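Local atomic coordinates of tRNA (uracil(54)-C(5))-methyltransferase (Pyrococcus abyssi, PDB entry 2JJQ), a protein that catalyses the S-adenosyl-L-methionine-dependent methylation of uridine 54 in tRNA to 5-methyluridine. Residues Ser232-Arg235 and Asp239-Tyr242; Lys251-Glu256 and Asp262-Pro267; Ile382-Cys387 and Ala393-Met398. All coordinates share one frame; numbering follows the deposited sequence.

Contact 1: residues Ser232-Arg235 and Asp239-Tyr242; sequences SVNR and DVSY
The connection between the antiparallel strands 228-233 and 244-250 folds back on itself, and Asn234 meets Val240 and Tyr242 across it, largely through water. Directly, the contact is small. CG2 of Val240 lies 3.6 Å from ND2 of Asn234, the two side chains crossing at about a right angle, and CB of Asn234 comes within 3.6 Å of the backbone O of Tyr242. With CG of Asn234 swung anti to the backbone N (chi1 164°), the amide extends toward Val240, and both its ends find a water. ND2 donates to one water at 2.8 Å, which in turn donates to O of Val240 at 2.9 Å. The second water is held more loosely, giving protons to OD1 of Asn234 and to O of Tyr242, each at 3.2 Å. Bonds within the turn also fix the amide's rotation: OD1 pairs with OG of Ser236, and ND2 with O of Ser238. The buried amide is thus satisfied by two waters and by two partners in the turn. On the far arm, CG2 of Val240 also sits 4.1 Å above one face of the Tyr242 ring, offset toward its rim. In the surrounding sheet, Asn234 packs on Val211 of strand 206-212, Ser241 rests against Tyr194 and Val196 of strand 192-199, and backbone bonds tie Val233 to Asp244 at the start of edge strand 244-250.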
loop_
_atom_site.group_PDB
_atom_site.type_symbol
_atom_site.label_atom_id
_atom_site.label_comp_id
_atom_site.label_asym_id
_atom_site.label_seq_id
_atom_site.Cartn_x
_atom_site.Cartn_y
_atom_site.Cartn_z
ATOM N N SER A 232 -5.853 17.214 11.748
ATOM C CA SER A 232 -5.886 17.680 10.375
ATOM C C SER A 232 -7.343 18.029 10.062
ATOM O O SER A 232 -8.245 17.365 10.520
ATOM C CB SER A 232 -5.432 16.604 9.396
ATOM O OG SER A 232 -4.101 16.174 9.680
ATOM N N VAL A 233 -7.541 19.059 9.263
ATOM C CA VAL A 233 -8.879 19.518 8.909
ATOM C C VAL A 233 -9.040 19.352 7.410
ATOM O O VAL A 233 -8.313 19.947 6.599
ATOM C CB VAL A 233 -9.146 20.964 9.323
ATOM C CG1 VAL A 233 -10.508 21.407 8.783
ATOM C CG2 VAL A 233 -9.119 21.090 10.822
ATOM N N ASN A 234 -9.964 18.479 7.047
ATOM C CA ASN A 234 -10.254 18.262 5.646
ATOM C C ASN A 234 -11.207 19.375 5.237
ATOM O O ASN A 234 -12.409 19.342 5.567
ATOM C CB ASN A 234 -10.876 16.889 5.391
ATOM C CG ASN A 234 -11.539 16.813 4.012
ATOM O OD1 ASN A 234 -11.135 17.557 3.120
ATOM N ND2 ASN A 234 -12.584 15.971 3.858
ATOM N N ARG A 235 -10.670 20.378 4.548
ATOM C CA ARG A 235 -11.497 21.524 4.100
ATOM C C ARG A 235 -12.137 21.388 2.697
ATOM O O ARG A 235 -12.777 22.336 2.197
ATOM C CB ARG A 235 -10.678 22.810 4.156
ATOM C CG ARG A 235 -10.269 23.172 5.557
ATOM C CD ARG A 235 -9.843 24.610 5.700
ATOM N NE ARG A 235 -9.654 24.891 7.117
ATOM C CZ ARG A 235 -8.524 24.653 7.788
ATOM N NH1 ARG A 235 -7.467 24.138 7.177
ATOM N NH2 ARG A 235 -8.446 24.933 9.076
ATOM N N ASP A 239 -14.786 13.123 0.574
ATOM C CA ASP A 239 -14.569 12.196 1.660
ATOM C C ASP A 239 -13.136 11.661 1.582
ATOM O O ASP A 239 -12.834 10.744 0.809
ATOM C CB ASP A 239 -15.580 11.060 1.544
ATOM C CG ASP A 239 -15.328 9.968 2.543
ATOM O OD1 ASP A 239 -14.413 10.125 3.403
ATOM O OD2 ASP A 239 -16.012 8.939 2.452
ATOM N N VAL A 240 -12.222 12.230 2.376
ATOM C CA VAL A 240 -10.844 11.757 2.371
ATOM C C VAL A 240 -10.346 11.646 3.810
ATOM O O VAL A 240 -10.857 12.303 4.692
ATOM C CB VAL A 240 -9.875 12.700 1.612
ATOM C CG1 VAL A 240 -10.083 12.601 0.063
ATOM C CG2 VAL A 240 -10.069 14.118 2.077
ATOM N N SER A 241 -9.341 10.824 4.011
ATOM C CA SER A 241 -8.785 10.592 5.335
ATOM C C SER A 241 -7.444 11.356 5.521
ATOM O O SER A 241 -6.496 10.867 6.075
ATOM C CB SER A 241 -8.662 9.078 5.550
ATOM O OG SER A 241 -7.714 8.543 4.643
ATOM N N TYR A 242 -7.388 12.572 5.012
ATOM C CA TYR A 242 -6.259 13.451 5.254
ATOM C C TYR A 242 -6.804 14.880 5.096
ATOM O O TYR A 242 -7.907 15.101 4.565
ATOM C CB TYR A 242 -5.078 13.136 4.322
ATOM C CG TYR A 242 -5.448 13.344 2.913
ATOM C CD1 TYR A 242 -5.998 12.295 2.147
ATOM C CD2 TYR A 242 -5.406 14.600 2.370
ATOM C CE1 TYR A 242 -6.426 12.521 0.828
ATOM C CE2 TYR A 242 -5.807 14.825 1.056
ATOM C CZ TYR A 242 -6.317 13.788 0.307
ATOM O OH TYR A 242 -6.740 14.051 -0.974
HETATM O O HOH W 1 -13.095 13.830 5.662
HETATM O O HOH W 2 -8.124 17.322 2.212
#

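Contact 2: residues Lys251-Glu256 and Asp262-Pro267; sequences KEFIRE and DYLIHP
Arg255 and Asp262 form a salt bridge across a beta hairpin, NH1 of the arginine lying 2.6 Å from OD2 of the aspartate. OD2 is in the guanidinium plane but is itself met on its anti side, 21° out of the carboxylate plane, and the two flat groups stand 80° apart. The other oxygen, OD1, pairs with NE of Arg257, so two arginines share the carboxylate. Backbone bonds join the antiparallel strands on both sides of the Arg255-Leu264 non-hydrogen-bonded pair. Glu256 and Tyr263 exchange two bonds of 2.9 Å, N to O in each direction. At the next hydrogen-bonded pair, Ile265 N reaches Ile254 O at 2.7 Å, whereas the return bond from Ile254 N to Ile265 O is weak, and here the regular pairing ends. Packing differs on the two faces. Beside Arg255, whose extended chain runs alongside Leu264, CD2 of Leu264 lies 3.9 Å from CB of Phe253; the Phe253 ring continues to His266, CE1 to CD2 3.7 Å, with the planes oblique at 49°. On the reverse face CG1 of Ile254 meets CB of Ile265 at 3.6 Å. The hairpin lies between neighbours: Phe253 and Leu264 pack on helix 322-335, Ile254 on Met207 of strand 206-212, and Tyr263 on helix 303-310, where its OH bonds to O of Thr303, a residue of the S-adenosyl-L-methionine site.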
loop_
_atom_site.group_PDB
_atom_site.type_symbol
_atom_site.label_atom_id
_atom_site.label_comp_id
_atom_site.label_asym_id
_atom_site.label_seq_id
_atom_site.Cartn_x
_atom_site.Cartn_y
_atom_site.Cartn_z
ATOM N N LYS A 251 5.946 14.432 18.693
ATOM C CA LYS A 251 6.905 14.512 17.598
ATOM C C LYS A 251 6.262 14.990 16.303
ATOM O O LYS A 251 5.128 14.605 15.972
ATOM C CB LYS A 251 7.543 13.134 17.343
ATOM C CG LYS A 251 8.377 12.606 18.479
ATOM C CD LYS A 251 9.017 11.256 18.144
ATOM C CE LYS A 251 9.246 10.432 19.440
ATOM N NZ LYS A 251 10.567 9.725 19.510
ATOM N N GLU A 252 6.962 15.857 15.587
ATOM C CA GLU A 252 6.445 16.296 14.310
ATOM C C GLU A 252 6.409 15.089 13.339
ATOM O O GLU A 252 5.526 14.984 12.495
ATOM C CB GLU A 252 7.317 17.386 13.729
ATOM C CG GLU A 252 6.746 17.994 12.479
ATOM C CD GLU A 252 7.636 19.043 11.885
ATOM O OE1 GLU A 252 8.807 19.115 12.270
ATOM O OE2 GLU A 252 7.156 19.783 10.977
ATOM N N PHE A 253 7.379 14.194 13.461
ATOM C CA PHE A 253 7.397 13.006 12.558
ATOM C C PHE A 253 7.677 11.787 13.404
ATOM O O PHE A 253 8.460 11.875 14.371
ATOM C CB PHE A 253 8.520 13.057 11.509
ATOM C CG PHE A 253 8.529 14.253 10.661
ATOM C CD1 PHE A 253 7.791 14.284 9.502
ATOM C CD2 PHE A 253 9.297 15.359 11.010
ATOM C CE1 PHE A 253 7.810 15.437 8.652
ATOM C CE2 PHE A 253 9.319 16.488 10.169
ATOM C CZ PHE A 253 8.596 16.516 9.021
ATOM N N ILE A 254 7.066 10.645 13.090
ATOM C CA ILE A 254 7.668 9.415 13.619
ATOM C C ILE A 254 8.624 8.802 12.589
ATOM O O ILE A 254 8.733 9.294 11.453
ATOM C CB ILE A 254 6.619 8.368 14.063
ATOM C CG1 ILE A 254 5.765 7.925 12.858
ATOM C CG2 ILE A 254 5.745 9.008 15.244
ATOM C CD1 ILE A 254 4.857 6.671 13.164
ATOM N N ARG A 255 9.306 7.744 12.996
ATOM C CA ARG A 255 10.209 7.089 12.063
ATOM C C ARG A 255 9.898 5.617 11.902
ATOM O O ARG A 255 9.477 4.917 12.846
ATOM C CB ARG A 255 11.658 7.153 12.537
ATOM C CG ARG A 255 12.283 8.521 12.473
ATOM C CD ARG A 255 13.668 8.491 13.138
ATOM N NE ARG A 255 14.180 9.883 13.227
ATOM C CZ ARG A 255 15.464 10.240 13.048
ATOM N NH1 ARG A 255 16.403 9.334 12.759
ATOM N NH2 ARG A 255 15.820 11.510 13.153
ATOM N N GLU A 256 10.158 5.145 10.697
ATOM C CA GLU A 256 10.232 3.692 10.478
ATOM C C GLU A 256 11.693 3.439 10.130
ATOM O O GLU A 256 12.388 4.307 9.590
ATOM C CB GLU A 256 9.357 3.237 9.296
ATOM C CG GLU A 256 9.466 1.715 8.985
ATOM C CD GLU A 256 9.026 0.874 10.190
ATOM O OE1 GLU A 256 7.874 0.397 10.175
ATOM O OE2 GLU A 256 9.821 0.744 11.153
ATOM N N ASP A 262 16.666 5.237 8.384
ATOM C CA ASP A 262 15.462 5.789 9.006
ATOM C C ASP A 262 14.670 6.558 7.938
ATOM O O ASP A 262 15.274 7.136 7.016
ATOM C CB ASP A 262 15.850 6.753 10.125
ATOM C CG ASP A 262 16.248 6.046 11.416
ATOM O OD1 ASP A 262 16.048 4.819 11.567
ATOM O OD2 ASP A 262 16.732 6.762 12.302
ATOM N N TYR A 263 13.343 6.556 8.067
ATOM C CA TYR A 263 12.453 7.259 7.171
ATOM C C TYR A 263 11.420 7.975 8.022
ATOM O O TYR A 263 10.748 7.330 8.843
ATOM C CB TYR A 263 11.718 6.311 6.241
ATOM C CG TYR A 263 12.620 5.504 5.333
ATOM C CD1 TYR A 263 13.017 6.021 4.115
ATOM C CD2 TYR A 263 13.096 4.243 5.713
ATOM C CE1 TYR A 263 13.851 5.298 3.266
ATOM C CE2 TYR A 263 13.951 3.478 4.846
ATOM C CZ TYR A 263 14.289 4.033 3.618
ATOM O OH TYR A 263 15.085 3.353 2.727
ATOM N N LEU A 264 11.277 9.273 7.786
ATOM C CA LEU A 264 10.323 10.093 8.521
ATOM C C LEU A 264 8.943 9.833 8.001
ATOM O O LEU A 264 8.751 9.744 6.776
ATOM C CB LEU A 264 10.643 11.588 8.305
ATOM C CG LEU A 264 12.028 11.891 8.927
ATOM C CD1 LEU A 264 12.509 13.297 8.402
ATOM C CD2 LEU A 264 12.033 11.838 10.457
ATOM N N ILE A 265 7.983 9.720 8.910
ATOM C CA ILE A 265 6.605 9.481 8.553
ATOM C C ILE A 265 5.835 10.742 8.976
ATOM O O ILE A 265 5.920 11.151 10.128
ATOM C CB ILE A 265 6.006 8.238 9.329
ATOM C CG1 ILE A 265 6.708 6.912 8.970
ATOM C CG2 ILE A 265 4.528 8.091 8.993
ATOM C CD1 ILE A 265 6.923 6.794 7.540
ATOM N N HIS A 266 5.060 11.291 8.050
ATOM C CA HIS A 266 4.197 12.435 8.255
ATOM C C HIS A 266 2.753 12.008 7.914
ATOM O O HIS A 266 2.542 11.125 7.104
ATOM C CB HIS A 266 4.698 13.538 7.309
ATOM C CG HIS A 266 3.931 14.825 7.387
ATOM N ND1 HIS A 266 2.765 15.033 6.690
ATOM C CD2 HIS A 266 4.163 15.960 8.080
ATOM C CE1 HIS A 266 2.303 16.243 6.944
ATOM N NE2 HIS A 266 3.142 16.832 7.780
ATOM N N PRO A 267 1.747 12.648 8.511
ATOM C CA PRO A 267 0.402 12.176 8.238
ATOM C C PRO A 267 0.097 12.165 6.782
ATOM O O PRO A 267 -0.641 11.280 6.356
ATOM C CB PRO A 267 -0.494 13.219 8.888
ATOM C CG PRO A 267 0.312 13.792 9.925
ATOM C CD PRO A 267 1.758 13.756 9.479
HETATM O O HOH W 3 3.841 18.837 10.444
#

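Contact 3: residues Ile382-Cys387 and Ala393-Met398; sequences IVYVSC and ARDVKM
Tyr384 and Asp395 join a strand to the helix that follows it in the catalytic domain, a class I methyltransferase fold of Rossmann type; strand 381-386 leads through Cys387, the predicted nucleophile, into helix 389-398. The polar link is one very short hydrogen bond, from OH of Tyr384 to OD2 of Asp395 at 2.5 Å. OD2 lies in the plane of the phenol at its edge, and the ring and carboxylate planes are 34° apart. With CG anti to the backbone N (chi1 -170°), the ring projects from the strand toward the helix. OD2 also accepts from the backbone N of Leu366, which places a loop on the same carboxylate. Apolar contact is lighter: CE1 of Tyr384 approaches CB of Asp395 at 3.6 Å, CG2 of Val396 stands obliquely to the ring, and Phe392 meets it edge-to-face. Ionic pairing occupies the other oxygen. Arg394, the preceding residue of the helix, grips OD1 side-on with two nitrogens, and its NH2 also bonds to O of Ala364. This positive charge would be expected to favour an ionised Asp395. Both donors converge on OD1, NH2 on its syn side at 2.8 Å and NE from above the carboxylate plane at 3.0 Å.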
loop_
_atom_site.group_PDB
_atom_site.type_symbol
_atom_site.label_atom_id
_atom_site.label_comp_id
_atom_site.label_asym_id
_atom_site.label_seq_id
_atom_site.Cartn_x
_atom_site.Cartn_y
_atom_site.Cartn_z
ATOM N N ILE A 382 18.026 -1.558 -15.950
ATOM C CA ILE A 382 16.813 -0.938 -15.434
ATOM C C ILE A 382 16.223 -1.834 -14.360
ATOM O O ILE A 382 16.058 -3.047 -14.570
ATOM C CB ILE A 382 15.743 -0.673 -16.554
ATOM C CG1 ILE A 382 16.289 0.347 -17.546
ATOM C CG2 ILE A 382 14.464 -0.193 -15.893
ATOM C CD1 ILE A 382 15.432 0.455 -18.869
ATOM N N VAL A 383 15.859 -1.260 -13.211
ATOM C CA VAL A 383 15.115 -2.045 -12.196
ATOM C C VAL A 383 13.691 -1.493 -12.143
ATOM O O VAL A 383 13.503 -0.342 -11.844
ATOM C CB VAL A 383 15.787 -1.968 -10.743
ATOM C CG1 VAL A 383 14.907 -2.715 -9.725
ATOM C CG2 VAL A 383 17.203 -2.527 -10.765
ATOM N N TYR A 384 12.698 -2.316 -12.461
ATOM C CA TYR A 384 11.332 -1.863 -12.594
ATOM C C TYR A 384 10.560 -2.499 -11.430
ATOM O O TYR A 384 10.542 -3.723 -11.295
ATOM C CB TYR A 384 10.788 -2.312 -13.953
ATOM C CG TYR A 384 9.433 -1.721 -14.396
ATOM C CD1 TYR A 384 9.206 -1.382 -15.744
ATOM C CD2 TYR A 384 8.415 -1.474 -13.480
ATOM C CE1 TYR A 384 7.955 -0.870 -16.199
ATOM C CE2 TYR A 384 7.148 -0.981 -13.925
ATOM C CZ TYR A 384 6.954 -0.655 -15.281
ATOM O OH TYR A 384 5.719 -0.161 -15.678
ATOM N N VAL A 385 9.991 -1.666 -10.559
ATOM C CA VAL A 385 9.175 -2.124 -9.439
ATOM C C VAL A 385 7.731 -1.764 -9.741
ATOM O O VAL A 385 7.454 -0.644 -10.170
ATOM C CB VAL A 385 9.641 -1.381 -8.157
ATOM C CG1 VAL A 385 8.783 -1.715 -6.960
ATOM C CG2 VAL A 385 11.116 -1.706 -7.898
ATOM N N SER A 386 6.816 -2.713 -9.542
ATOM C CA SER A 386 5.426 -2.515 -9.980
ATOM C C SER A 386 4.492 -3.377 -9.164
ATOM O O SER A 386 4.776 -4.562 -8.973
ATOM C CB SER A 386 5.268 -2.947 -11.450
ATOM O OG SER A 386 3.937 -2.776 -11.937
ATOM N N CYS A 387 3.369 -2.835 -8.717
ATOM C CA CYS A 387 2.303 -3.742 -8.204
ATOM C C CYS A 387 1.173 -3.902 -9.264
ATOM O O CYS A 387 0.096 -4.389 -8.957
ATOM C CB CYS A 387 1.728 -3.259 -6.848
ATOM S SG CYS A 387 0.821 -1.775 -7.022
ATOM N N ALA A 393 4.059 -5.626 -17.815
ATOM C CA ALA A 393 4.215 -6.490 -19.000
ATOM C C ALA A 393 4.159 -5.671 -20.281
ATOM O O ALA A 393 4.921 -5.930 -21.221
ATOM C CB ALA A 393 3.133 -7.595 -19.015
ATOM N N ARG A 394 3.224 -4.718 -20.307
ATOM C CA ARG A 394 3.043 -3.769 -21.409
ATOM C C ARG A 394 4.290 -2.948 -21.644
ATOM O O ARG A 394 4.790 -2.855 -22.775
ATOM C CB ARG A 394 1.887 -2.831 -21.098
ATOM C CG ARG A 394 1.557 -1.837 -22.287
ATOM C CD ARG A 394 0.822 -0.601 -21.810
ATOM N NE ARG A 394 1.622 0.238 -20.896
ATOM C CZ ARG A 394 1.126 1.272 -20.200
ATOM N NH1 ARG A 394 -0.178 1.581 -20.305
ATOM N NH2 ARG A 394 1.920 1.990 -19.389
ATOM N N ASP A 395 4.798 -2.323 -20.573
ATOM C CA ASP A 395 5.941 -1.431 -20.698
ATOM C C ASP A 395 7.198 -2.219 -21.086
ATOM O O ASP A 395 8.017 -1.717 -21.831
ATOM C CB ASP A 395 6.201 -0.686 -19.363
ATOM C CG ASP A 395 5.186 0.399 -19.059
ATOM O OD1 ASP A 395 4.380 0.770 -19.953
ATOM O OD2 ASP A 395 5.157 0.884 -17.877
ATOM N N VAL A 396 7.369 -3.438 -20.580
ATOM C CA VAL A 396 8.619 -4.149 -20.853
ATOM C C VAL A 396 8.736 -4.472 -22.370
ATOM O O VAL A 396 9.833 -4.419 -22.930
ATOM C CB VAL A 396 8.845 -5.377 -19.921
ATOM C CG1 VAL A 396 10.093 -6.187 -20.366
ATOM C CG2 VAL A 396 9.087 -4.906 -18.513
ATOM N N LYS A 397 7.609 -4.752 -23.018
ATOM C CA LYS A 397 7.585 -4.971 -24.482
ATOM C C LYS A 397 8.070 -3.758 -25.254
ATOM O O LYS A 397 8.730 -3.906 -26.290
ATOM C CB LYS A 397 6.166 -5.323 -24.972
ATOM C CG LYS A 397 5.717 -6.709 -24.615
ATOM C CD LYS A 397 4.261 -6.966 -25.066
ATOM C CE LYS A 397 3.340 -7.007 -23.870
ATOM N NZ LYS A 397 2.137 -7.851 -24.149
ATOM N N MET A 398 7.736 -2.568 -24.757
ATOM C CA MET A 398 8.160 -1.328 -25.395
ATOM C C MET A 398 9.647 -1.035 -25.156
ATOM O O MET A 398 10.279 -0.345 -25.946
ATOM C CB MET A 398 7.337 -0.149 -24.901
ATOM C CG MET A 398 5.844 -0.400 -24.838
ATOM S SD MET A 398 4.984 0.915 -23.955
ATOM C CE MET A 398 3.270 0.577 -24.394
#

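The three contacts differ in burial and in how their polar groups are met. Contact 1, partly buried, closes a connection at the edge of the five-stranded sheet and relies on waters. Contacts 2 and 3 are both buried, yet contact 2 joins two strands by regular backbone pairing, whereas contact 3 joins strand to helix by side chains alone. Charge appears in both: between the strands of the hairpin in contact 2, within the helix in contact 3. Contacts 1 and 2 follow in series, their nearest atoms about 5 Å apart, and both pack on strand 206-212. Contact 3 lies across the chain's centre from contact 1, their centres about 34 Å apart.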